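Local coordinates for protein response regulator aspartate phosphatase I (Bacillus subtilis subsp. subtilis, PDB 4I1A) that dephosphorylates the sporulation phosphotransferase Spo0F and activates excision and transfer of the mobile element ICEBs1 by causing inactivation of its repressor ImmR, at residues A180-L194 with A203-S217. Sequence-based numbering, arbitrary orientation.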
ATOM      1  N   ALA A 180       2.811 -20.686  -6.164  1.00 82.54           N
ATOM      2  CA  ALA A 180       1.886 -19.963  -5.286  1.00 82.86           C
ATOM      3  C   ALA A 180       2.348 -18.536  -4.940  1.00 79.57           C
ATOM      4  O   ALA A 180       1.591 -17.581  -5.097  1.00 76.24           O
ATOM      5  CB  ALA A 180       1.625 -20.768  -4.008  1.00 75.15           C
ATOM      6  N   VAL A 181       3.592 -18.407  -4.485  1.00 79.16           N
ATOM      7  CA  VAL A 181       4.186 -17.116  -4.152  1.00 72.70           C
ATOM      8  C   VAL A 181       4.065 -16.102  -5.289  1.00 73.59           C
ATOM      9  O   VAL A 181       3.641 -14.959  -5.074  1.00 68.73           O
ATOM     10  CB  VAL A 181       5.674 -17.267  -3.758  1.00 66.30           C
ATOM     11  CG1 VAL A 181       6.329 -15.902  -3.580  1.00 66.43           C
ATOM     12  CG2 VAL A 181       5.803 -18.093  -2.485  1.00 75.49           C
ATOM     13  N   GLN A 182       4.437 -16.516  -6.498  1.00 70.92           N
ATOM     14  CA  GLN A 182       4.365 -15.626  -7.654  1.00 72.49           C
ATOM     15  C   GLN A 182       2.917 -15.256  -7.960  1.00 74.12           C
ATOM     16  O   GLN A 182       2.616 -14.115  -8.326  1.00 77.35           O
ATOM     17  CB  GLN A 182       5.032 -16.256  -8.884  1.00 79.50           C
ATOM     18  CG  GLN A 182       6.547 -16.366  -8.791  1.00 80.98           C
ATOM     19  CD  GLN A 182       6.996 -17.564  -7.974  1.00 90.39           C
ATOM     20  OE1 GLN A 182       6.201 -18.452  -7.656  1.00 80.57           O
ATOM     21  NE2 GLN A 182       8.279 -17.596  -7.632  1.00100.36           N
ATOM     22  N   THR A 183       2.029 -16.230  -7.793  1.00 78.36           N
ATOM     23  CA  THR A 183       0.598 -16.023  -7.997  1.00 76.11           C
ATOM     24  C   THR A 183       0.043 -14.971  -7.047  1.00 74.33           C
ATOM     25  O   THR A 183      -0.614 -14.020  -7.482  1.00 75.20           O
ATOM     26  CB  THR A 183      -0.183 -17.335  -7.831  1.00 75.93           C
ATOM     27  OG1 THR A 183       0.083 -18.177  -8.956  1.00 82.50           O
ATOM     28  CG2 THR A 183      -1.675 -17.069  -7.754  1.00 76.14           C
ATOM     29  N   VAL A 184       0.326 -15.138  -5.757  1.00 71.30           N
ATOM     30  CA  VAL A 184      -0.103 -14.177  -4.744  1.00 67.02           C
ATOM     31  C   VAL A 184       0.417 -12.773  -5.042  1.00 64.28           C
ATOM     32  O   VAL A 184      -0.336 -11.798  -4.978  1.00 71.49           O
ATOM     33  CB  VAL A 184       0.362 -14.593  -3.339  1.00 65.86           C
ATOM     34  CG1 VAL A 184       0.134 -13.456  -2.346  1.00 61.03           C
ATOM     35  CG2 VAL A 184      -0.358 -15.849  -2.892  1.00 66.67           C
ATOM     36  N   ARG A 185       1.700 -12.676  -5.378  1.00 64.97           N
ATOM     37  CA  ARG A 185       2.312 -11.382  -5.667  1.00 62.90           C
ATOM     38  C   ARG A 185       1.680 -10.692  -6.875  1.00 65.00           C
ATOM     39  O   ARG A 185       1.432  -9.478  -6.832  1.00 60.91           O
ATOM     40  CB  ARG A 185       3.823 -11.521  -5.848  1.00 65.25           C
ATOM     41  CG  ARG A 185       4.557 -11.912  -4.574  1.00 70.75           C
ATOM     42  CD  ARG A 185       6.052 -12.023  -4.822  1.00 84.94           C
ATOM     43  NE  ARG A 185       6.777 -12.416  -3.618  1.00102.46           N
ATOM     44  CZ  ARG A 185       8.033 -12.851  -3.609  1.00108.10           C
ATOM     45  NH1 ARG A 185       8.705 -12.956  -4.747  1.00107.85           N
ATOM     46  NH2 ARG A 185       8.612 -13.186  -2.462  1.00106.88           N
ATOM     47  N   CYS A 186       1.408 -11.464  -7.935  1.00 63.85           N
ATOM     48  CA  CYS A 186       0.710 -10.941  -9.119  1.00 63.43           C
ATOM     49  C   CYS A 186      -0.638 -10.358  -8.732  1.00 56.99           C
ATOM     50  O   CYS A 186      -0.982  -9.243  -9.136  1.00 59.22           O
ATOM     51  CB  CYS A 186       0.503 -12.032 -10.171  1.00 69.46           C
ATOM     52  SG  CYS A 186       1.982 -12.436 -11.102  1.00 74.53           S
ATOM     53  N   GLN A 187      -1.383 -11.116  -7.930  1.00 58.21           N
ATOM     54  CA  GLN A 187      -2.647 -10.646  -7.377  1.00 65.69           C
ATOM     55  C   GLN A 187      -2.500  -9.368  -6.533  1.00 67.55           C
ATOM     56  O   GLN A 187      -3.380  -8.514  -6.564  1.00 70.42           O
ATOM     57  CB  GLN A 187      -3.323 -11.751  -6.558  1.00 62.45           C
ATOM     58  CG  GLN A 187      -3.715 -12.983  -7.355  1.00 68.35           C
ATOM     59  CD  GLN A 187      -4.234 -14.106  -6.464  1.00 81.73           C
ATOM     60  OE1 GLN A 187      -3.836 -14.226  -5.303  1.00 88.23           O
ATOM     61  NE2 GLN A 187      -5.135 -14.922  -6.999  1.00 73.76           N
ATOM     62  N   PHE A 188      -1.400  -9.231  -5.788  1.00 65.49           N
ATOM     63  CA  PHE A 188      -1.167  -7.999  -5.026  1.00 61.70           C
ATOM     64  C   PHE A 188      -1.036  -6.824  -5.974  1.00 54.31           C
ATOM     65  O   PHE A 188      -1.530  -5.740  -5.690  1.00 55.75           O
ATOM     66  CB  PHE A 188       0.095  -8.067  -4.135  1.00 58.04           C
ATOM     67  CG  PHE A 188      -0.081  -8.849  -2.851  1.00 54.77           C
ATOM     68  CD1 PHE A 188      -1.238  -9.575  -2.601  1.00 52.10           C
ATOM     69  CD2 PHE A 188       0.928  -8.869  -1.898  1.00 68.49           C
ATOM     70  CE1 PHE A 188      -1.394 -10.316  -1.416  1.00 57.82           C
ATOM     71  CE2 PHE A 188       0.785  -9.605  -0.709  1.00 72.31           C
ATOM     72  CZ  PHE A 188      -0.381 -10.330  -0.467  1.00 65.08           C
ATOM     73  N   ILE A 189      -0.344  -7.029  -7.091  1.00 62.69           N
ATOM     74  CA  ILE A 189      -0.176  -5.952  -8.065  1.00 59.14           C
ATOM     75  C   ILE A 189      -1.540  -5.551  -8.629  1.00 50.61           C
ATOM     76  O   ILE A 189      -1.861  -4.363  -8.702  1.00 51.18           O
ATOM     77  CB  ILE A 189       0.770  -6.350  -9.222  1.00 67.56           C
ATOM     78  CG1 ILE A 189       2.115  -6.832  -8.681  1.00 71.93           C
ATOM     79  CG2 ILE A 189       0.986  -5.178 -10.172  1.00 60.43           C
ATOM     80  CD1 ILE A 189       2.920  -5.746  -8.024  1.00 72.93           C
ATOM     81  N   VAL A 190      -2.333  -6.546  -9.027  1.00 54.77           N
ATOM     82  CA  VAL A 190      -3.661  -6.287  -9.565  1.00 62.07           C
ATOM     83  C   VAL A 190      -4.458  -5.460  -8.567  1.00 59.80           C
ATOM     84  O   VAL A 190      -4.967  -4.385  -8.898  1.00 59.11           O
ATOM     85  CB  VAL A 190      -4.418  -7.595  -9.901  1.00 66.19           C
ATOM     86  CG1 VAL A 190      -5.879  -7.295 -10.214  1.00 60.73           C
ATOM     87  CG2 VAL A 190      -3.753  -8.309 -11.087  1.00 50.66           C
ATOM     88  N   ALA A 191      -4.521  -5.960  -7.337  1.00 53.13           N
ATOM     89  CA  ALA A 191      -5.255  -5.311  -6.249  1.00 51.06           C
ATOM     90  C   ALA A 191      -4.702  -3.935  -5.861  1.00 54.41           C
ATOM     91  O   ALA A 191      -5.474  -3.031  -5.549  1.00 58.44           O
ATOM     92  CB  ALA A 191      -5.285  -6.205  -5.051  1.00 50.88           C
ATOM     93  N   GLY A 192      -3.376  -3.779  -5.868  1.00 52.24           N
ATOM     94  CA  GLY A 192      -2.750  -2.478  -5.650  1.00 45.42           C
ATOM     95  C   GLY A 192      -3.174  -1.476  -6.721  1.00 52.37           C
ATOM     96  O   GLY A 192      -3.464  -0.315  -6.429  1.00 52.33           O
ATOM     97  N   ASN A 193      -3.205  -1.925  -7.972  1.00 55.59           N
ATOM     98  CA  ASN A 193      -3.671  -1.082  -9.065  1.00 54.45           C
ATOM     99  C   ASN A 193      -5.141  -0.703  -8.899  1.00 57.88           C
ATOM    100  O   ASN A 193      -5.524   0.445  -9.116  1.00 58.06           O
ATOM    101  CB  ASN A 193      -3.461  -1.787 -10.396  1.00 54.71           C
ATOM    102  CG  ASN A 193      -2.026  -1.703 -10.880  1.00 55.91           C
ATOM    103  OD1 ASN A 193      -1.493  -0.613 -11.067  1.00 57.67           O
ATOM    104  ND2 ASN A 193      -1.395  -2.860 -11.095  1.00 56.60           N
ATOM    105  N   LEU A 194      -5.955  -1.678  -8.503  1.00 56.53           N
ATOM    106  CA  LEU A 194      -7.366  -1.443  -8.214  1.00 57.72           C
ATOM    107  C   LEU A 194      -7.549  -0.435  -7.074  1.00 62.76           C
ATOM    108  O   LEU A 194      -8.452   0.404  -7.125  1.00 62.71           O
ATOM    109  CB  LEU A 194      -8.083  -2.768  -7.908  1.00 54.29           C
ATOM    110  CG  LEU A 194      -8.228  -3.687  -9.123  1.00 62.45           C
ATOM    111  CD1 LEU A 194      -8.671  -5.087  -8.754  1.00 60.15           C
ATOM    112  CD2 LEU A 194      -9.189  -3.068 -10.148  1.00 61.75           C
ATOM    113  N   ALA A 203     -10.612  -4.881  -5.333  1.00 55.66           N
ATOM    114  CA  ALA A 203      -9.329  -5.147  -4.695  1.00 61.10           C
ATOM    115  C   ALA A 203      -9.484  -6.111  -3.509  1.00 63.64           C
ATOM    116  O   ALA A 203      -8.640  -6.979  -3.290  1.00 62.13           O
ATOM    117  CB  ALA A 203      -8.677  -3.850  -4.258  1.00 51.40           C
ATOM    118  N   LEU A 204     -10.569  -5.967  -2.758  1.00 57.66           N
ATOM    119  CA  LEU A 204     -10.873  -6.919  -1.697  1.00 59.46           C
ATOM    120  C   LEU A 204     -11.066  -8.347  -2.239  1.00 70.22           C
ATOM    121  O   LEU A 204     -10.616  -9.319  -1.624  1.00 72.01           O
ATOM    122  CB  LEU A 204     -12.108  -6.474  -0.903  1.00 59.55           C
ATOM    123  CG  LEU A 204     -12.552  -7.462   0.181  1.00 65.07           C
ATOM    124  CD1 LEU A 204     -11.554  -7.493   1.346  1.00 54.86           C
ATOM    125  CD2 LEU A 204     -13.964  -7.171   0.665  1.00 66.68           C
ATOM    126  N   GLU A 205     -11.731  -8.475  -3.387  1.00 75.71           N
ATOM    127  CA  GLU A 205     -11.920  -9.796  -3.988  1.00 74.39           C
ATOM    128  C   GLU A 205     -10.568 -10.412  -4.313  1.00 70.06           C
ATOM    129  O   GLU A 205     -10.349 -11.596  -4.067  1.00 79.75           O
ATOM    130  CB  GLU A 205     -12.789  -9.734  -5.248  1.00 75.19           C
ATOM    131  CG  GLU A 205     -14.237  -9.314  -5.027  1.00 81.86           C
ATOM    132  CD  GLU A 205     -14.887  -8.777  -6.304  1.00 90.35           C
ATOM    133  OE1 GLU A 205     -14.426  -9.138  -7.413  1.00 96.44           O
ATOM    134  OE2 GLU A 205     -15.848  -7.980  -6.200  1.00 83.27           O
ATOM    135  N   GLN A 206      -9.661  -9.608  -4.867  1.00 65.97           N
ATOM    136  CA  GLN A 206      -8.317 -10.091  -5.167  1.00 62.51           C
ATOM    137  C   GLN A 206      -7.596 -10.571  -3.911  1.00 65.03           C
ATOM    138  O   GLN A 206      -7.097 -11.697  -3.865  1.00 67.25           O
ATOM    139  CB  GLN A 206      -7.485  -9.011  -5.848  1.00 53.84           C
ATOM    140  CG  GLN A 206      -7.818  -8.810  -7.314  1.00 77.22           C
ATOM    141  CD  GLN A 206      -7.724 -10.092  -8.120  1.00 88.82           C
ATOM    142  OE1 GLN A 206      -6.735 -10.824  -8.043  1.00 91.28           O
ATOM    143  NE2 GLN A 206      -8.764 -10.375  -8.893  1.00 95.69           N
ATOM    144  N   PHE A 207      -7.544  -9.708  -2.898  1.00 57.74           N
ATOM    145  CA  PHE A 207      -6.855 -10.019  -1.649  1.00 58.66           C
ATOM    146  C   PHE A 207      -7.474 -11.232  -0.957  1.00 64.63           C
ATOM    147  O   PHE A 207      -6.761 -12.003  -0.316  1.00 66.62           O
ATOM    148  CB  PHE A 207      -6.843  -8.808  -0.701  1.00 57.85           C
ATOM    149  CG  PHE A 207      -5.893  -7.703  -1.120  1.00 58.65           C
ATOM    150  CD1 PHE A 207      -4.562  -7.977  -1.407  1.00 60.38           C
ATOM    151  CD2 PHE A 207      -6.333  -6.389  -1.215  1.00 53.93           C
ATOM    152  CE1 PHE A 207      -3.690  -6.962  -1.783  1.00 47.65           C
ATOM    153  CE2 PHE A 207      -5.464  -5.368  -1.596  1.00 52.59           C
ATOM    154  CZ  PHE A 207      -4.143  -5.655  -1.877  1.00 46.66           C
ATOM    155  N   LEU A 208      -8.789 -11.405  -1.079  1.00 67.59           N
ATOM    156  CA  LEU A 208      -9.444 -12.589  -0.503  1.00 68.98           C
ATOM    157  C   LEU A 208      -8.951 -13.870  -1.166  1.00 69.50           C
ATOM    158  O   LEU A 208      -8.783 -14.895  -0.506  1.00 77.65           O
ATOM    159  CB  LEU A 208     -10.972 -12.499  -0.579  1.00 67.34           C
ATOM    160  CG  LEU A 208     -11.594 -11.526   0.437  1.00 73.10           C
ATOM    161  CD1 LEU A 208     -13.070 -11.294   0.137  1.00 80.30           C
ATOM    162  CD2 LEU A 208     -11.412 -12.021   1.870  1.00 61.88           C
ATOM    163  N   LYS A 209      -8.708 -13.809  -2.470  1.00 73.80           N
ATOM    164  CA  LYS A 209      -8.157 -14.957  -3.171  1.00 75.03           C
ATOM    165  C   LYS A 209      -6.743 -15.204  -2.678  1.00 72.65           C
ATOM    166  O   LYS A 209      -6.343 -16.338  -2.455  1.00 77.95           O
ATOM    167  CB  LYS A 209      -8.174 -14.752  -4.690  1.00 74.31           C
ATOM    168  CG  LYS A 209      -9.559 -14.875  -5.310  1.00 87.49           C
ATOM    169  CD  LYS A 209      -9.484 -15.133  -6.818  1.00 93.68           C
ATOM    170  CE  LYS A 209      -8.905 -13.945  -7.574  1.00 97.33           C
ATOM    171  NZ  LYS A 209      -8.485 -14.307  -8.963  1.00100.34           N
ATOM    172  N   SER A 210      -5.992 -14.129  -2.488  1.00 70.47           N
ATOM    173  CA  SER A 210      -4.617 -14.241  -2.024  1.00 69.67           C
ATOM    174  C   SER A 210      -4.532 -14.956  -0.682  1.00 73.98           C
ATOM    175  O   SER A 210      -3.661 -15.802  -0.478  1.00 78.35           O
ATOM    176  CB  SER A 210      -3.981 -12.854  -1.947  1.00 67.82           C
ATOM    177  OG  SER A 210      -3.999 -12.240  -3.226  1.00 65.76           O
ATOM    178  N   LEU A 211      -5.455 -14.623   0.218  1.00 72.69           N
ATOM    179  CA  LEU A 211      -5.524 -15.232   1.544  1.00 69.32           C
ATOM    180  C   LEU A 211      -5.756 -16.733   1.461  1.00 78.51           C
ATOM    181  O   LEU A 211      -5.152 -17.500   2.208  1.00 81.28           O
ATOM    182  CB  LEU A 211      -6.636 -14.587   2.378  1.00 68.94           C
ATOM    183  CG  LEU A 211      -6.791 -15.137   3.800  1.00 69.86           C
ATOM    184  CD1 LEU A 211      -5.481 -14.997   4.562  1.00 70.02           C
ATOM    185  CD2 LEU A 211      -7.925 -14.447   4.552  1.00 67.20           C
ATOM    186  N   GLU A 212      -6.635 -17.148   0.554  1.00 82.37           N
ATOM    187  CA  GLU A 212      -6.937 -18.559   0.391  1.00 86.25           C
ATOM    188  C   GLU A 212      -5.684 -19.316  -0.042  1.00 87.46           C
ATOM    189  O   GLU A 212      -5.340 -20.339   0.543  1.00 88.53           O
ATOM    190  CB  GLU A 212      -8.068 -18.762  -0.619  1.00 97.52           C
ATOM    191  CG  GLU A 212      -9.418 -18.176  -0.203  1.00111.33           C
ATOM    192  CD  GLU A 212     -10.498 -18.357  -1.272  1.00127.14           C
ATOM    193  OE1 GLU A 212     -10.713 -19.506  -1.729  1.00131.83           O
ATOM    194  OE2 GLU A 212     -11.129 -17.346  -1.660  1.00126.18           O
ATOM    195  N   ILE A 213      -4.993 -18.793  -1.051  1.00 84.87           N
ATOM    196  CA  ILE A 213      -3.791 -19.436  -1.582  1.00 82.90           C
ATOM    197  C   ILE A 213      -2.662 -19.422  -0.556  1.00 83.40           C
ATOM    198  O   ILE A 213      -1.932 -20.402  -0.409  1.00 80.00           O
ATOM    199  CB  ILE A 213      -3.324 -18.766  -2.895  1.00 83.19           C
ATOM    200  CG1 ILE A 213      -4.316 -19.063  -4.027  1.00 78.63           C
ATOM    201  CG2 ILE A 213      -1.926 -19.238  -3.283  1.00 85.17           C
ATOM    202  CD1 ILE A 213      -4.070 -18.248  -5.290  1.00 75.56           C
ATOM    203  N   SER A 214      -2.532 -18.318   0.171  1.00 85.07           N
ATOM    204  CA  SER A 214      -1.509 -18.215   1.206  1.00 84.98           C
ATOM    205  C   SER A 214      -1.759 -19.224   2.320  1.00 90.63           C
ATOM    206  O   SER A 214      -0.826 -19.661   2.997  1.00 90.60           O
ATOM    207  CB  SER A 214      -1.471 -16.800   1.783  1.00 78.25           C
ATOM    208  OG  SER A 214      -1.176 -15.852   0.772  1.00 80.53           O
ATOM    209  N   LYS A 215      -3.028 -19.582   2.500  1.00 90.91           N
ATOM    210  CA  LYS A 215      -3.429 -20.517   3.542  1.00 90.79           C
ATOM    211  C   LYS A 215      -3.140 -21.952   3.137  1.00 90.58           C
ATOM    212  O   LYS A 215      -2.492 -22.689   3.881  1.00 85.75           O
ATOM    213  CB  LYS A 215      -4.920 -20.372   3.861  1.00 90.61           C
ATOM    214  CG  LYS A 215      -5.256 -19.263   4.835  1.00 88.50           C
ATOM    215  CD  LYS A 215      -6.733 -19.275   5.173  1.00 92.74           C
ATOM    216  CE  LYS A 215      -7.091 -18.141   6.117  1.00 95.90           C
ATOM    217  NZ  LYS A 215      -8.533 -18.169   6.499  1.00101.71           N
ATOM    218  N   GLU A 216      -3.617 -22.338   1.955  1.00 92.76           N
ATOM    219  CA  GLU A 216      -3.495 -23.713   1.484  1.00101.80           C
ATOM    220  C   GLU A 216      -2.064 -24.067   1.088  1.00107.95           C
ATOM    221  O   GLU A 216      -1.794 -25.184   0.641  1.00120.87           O
ATOM    222  CB  GLU A 216      -4.454 -23.985   0.314  1.00108.85           C
ATOM    223  CG  GLU A 216      -5.293 -25.259   0.499  1.00124.63           C
ATOM    224  CD  GLU A 216      -5.226 -26.210  -0.694  1.00132.37           C
ATOM    225  OE1 GLU A 216      -4.788 -25.783  -1.786  1.00134.31           O
ATOM    226  OE2 GLU A 216      -5.614 -27.389  -0.532  1.00130.82           O
ATOM    227  N   SER A 217      -1.151 -23.116   1.256  1.00102.00           N
ATOM    228  CA  SER A 217       0.251 -23.329   0.922  1.00103.43           C
ATOM    229  C   SER A 217       1.141 -22.963   2.106  1.00103.09           C
ATOM    230  O   SER A 217       2.369 -23.008   2.016  1.00105.17           O
ATOM    231  CB  SER A 217       0.637 -22.513  -0.312  1.00103.45           C
ATOM    232  OG  SER A 217       1.950 -22.826  -0.738  1.00109.72           O
TER
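Segments 180-194 and 203-217 pack as antiparallel helices, axes 8.5 Å apart at 163°, closest where A191 faces A203 with CA atoms 4.4 Å apart. There the methyl of A191 lies over one face of the F207 ring, its CB 3.6 Å from the ring centroid in a CH-pi contact. That ring turns its edge to the face of F188 in an offset edge-to-face pair, planes 63° apart, with F207 CE1 3.7 Å from F188 CD1. Were F207 an alanine, the A191 methyl and the F188 face would probably lose their partner and a gap would open between the helices. From V184 on, the two helices belong to the predicted third tetratricopeptide repeat and form its antiparallel hairpin; the small A191 and A203 let the backbones come close. Helix 220-236 packs alongside, with M225 on F188 and N229 on F207. Interlocking is knobs-into-holes: Q187 enters among Q206, K209, S210 and I213, while Q206 fits among Q187, V190, A191 and L194. Extended beyond CG, Q187 brings OE1 2.9 Å from S210 OG, whose single proton may go there or to Q206 O. The two glutamine amides stand 75° apart; Q206 lays CG against V190 CG1, and its bend at chi2 swings the amide back so OE1 lies 3.8 Å from Q187 CG. Toward the start of segment 180-194, I213 is the third knob, its CD1 3.6 Å from T183 CG2 and its CG2 against V184 CG2 and A180 CB. S214 OG donates to S210 O from above the carbonyl plane and lies 3.8 Å from V184 CG2.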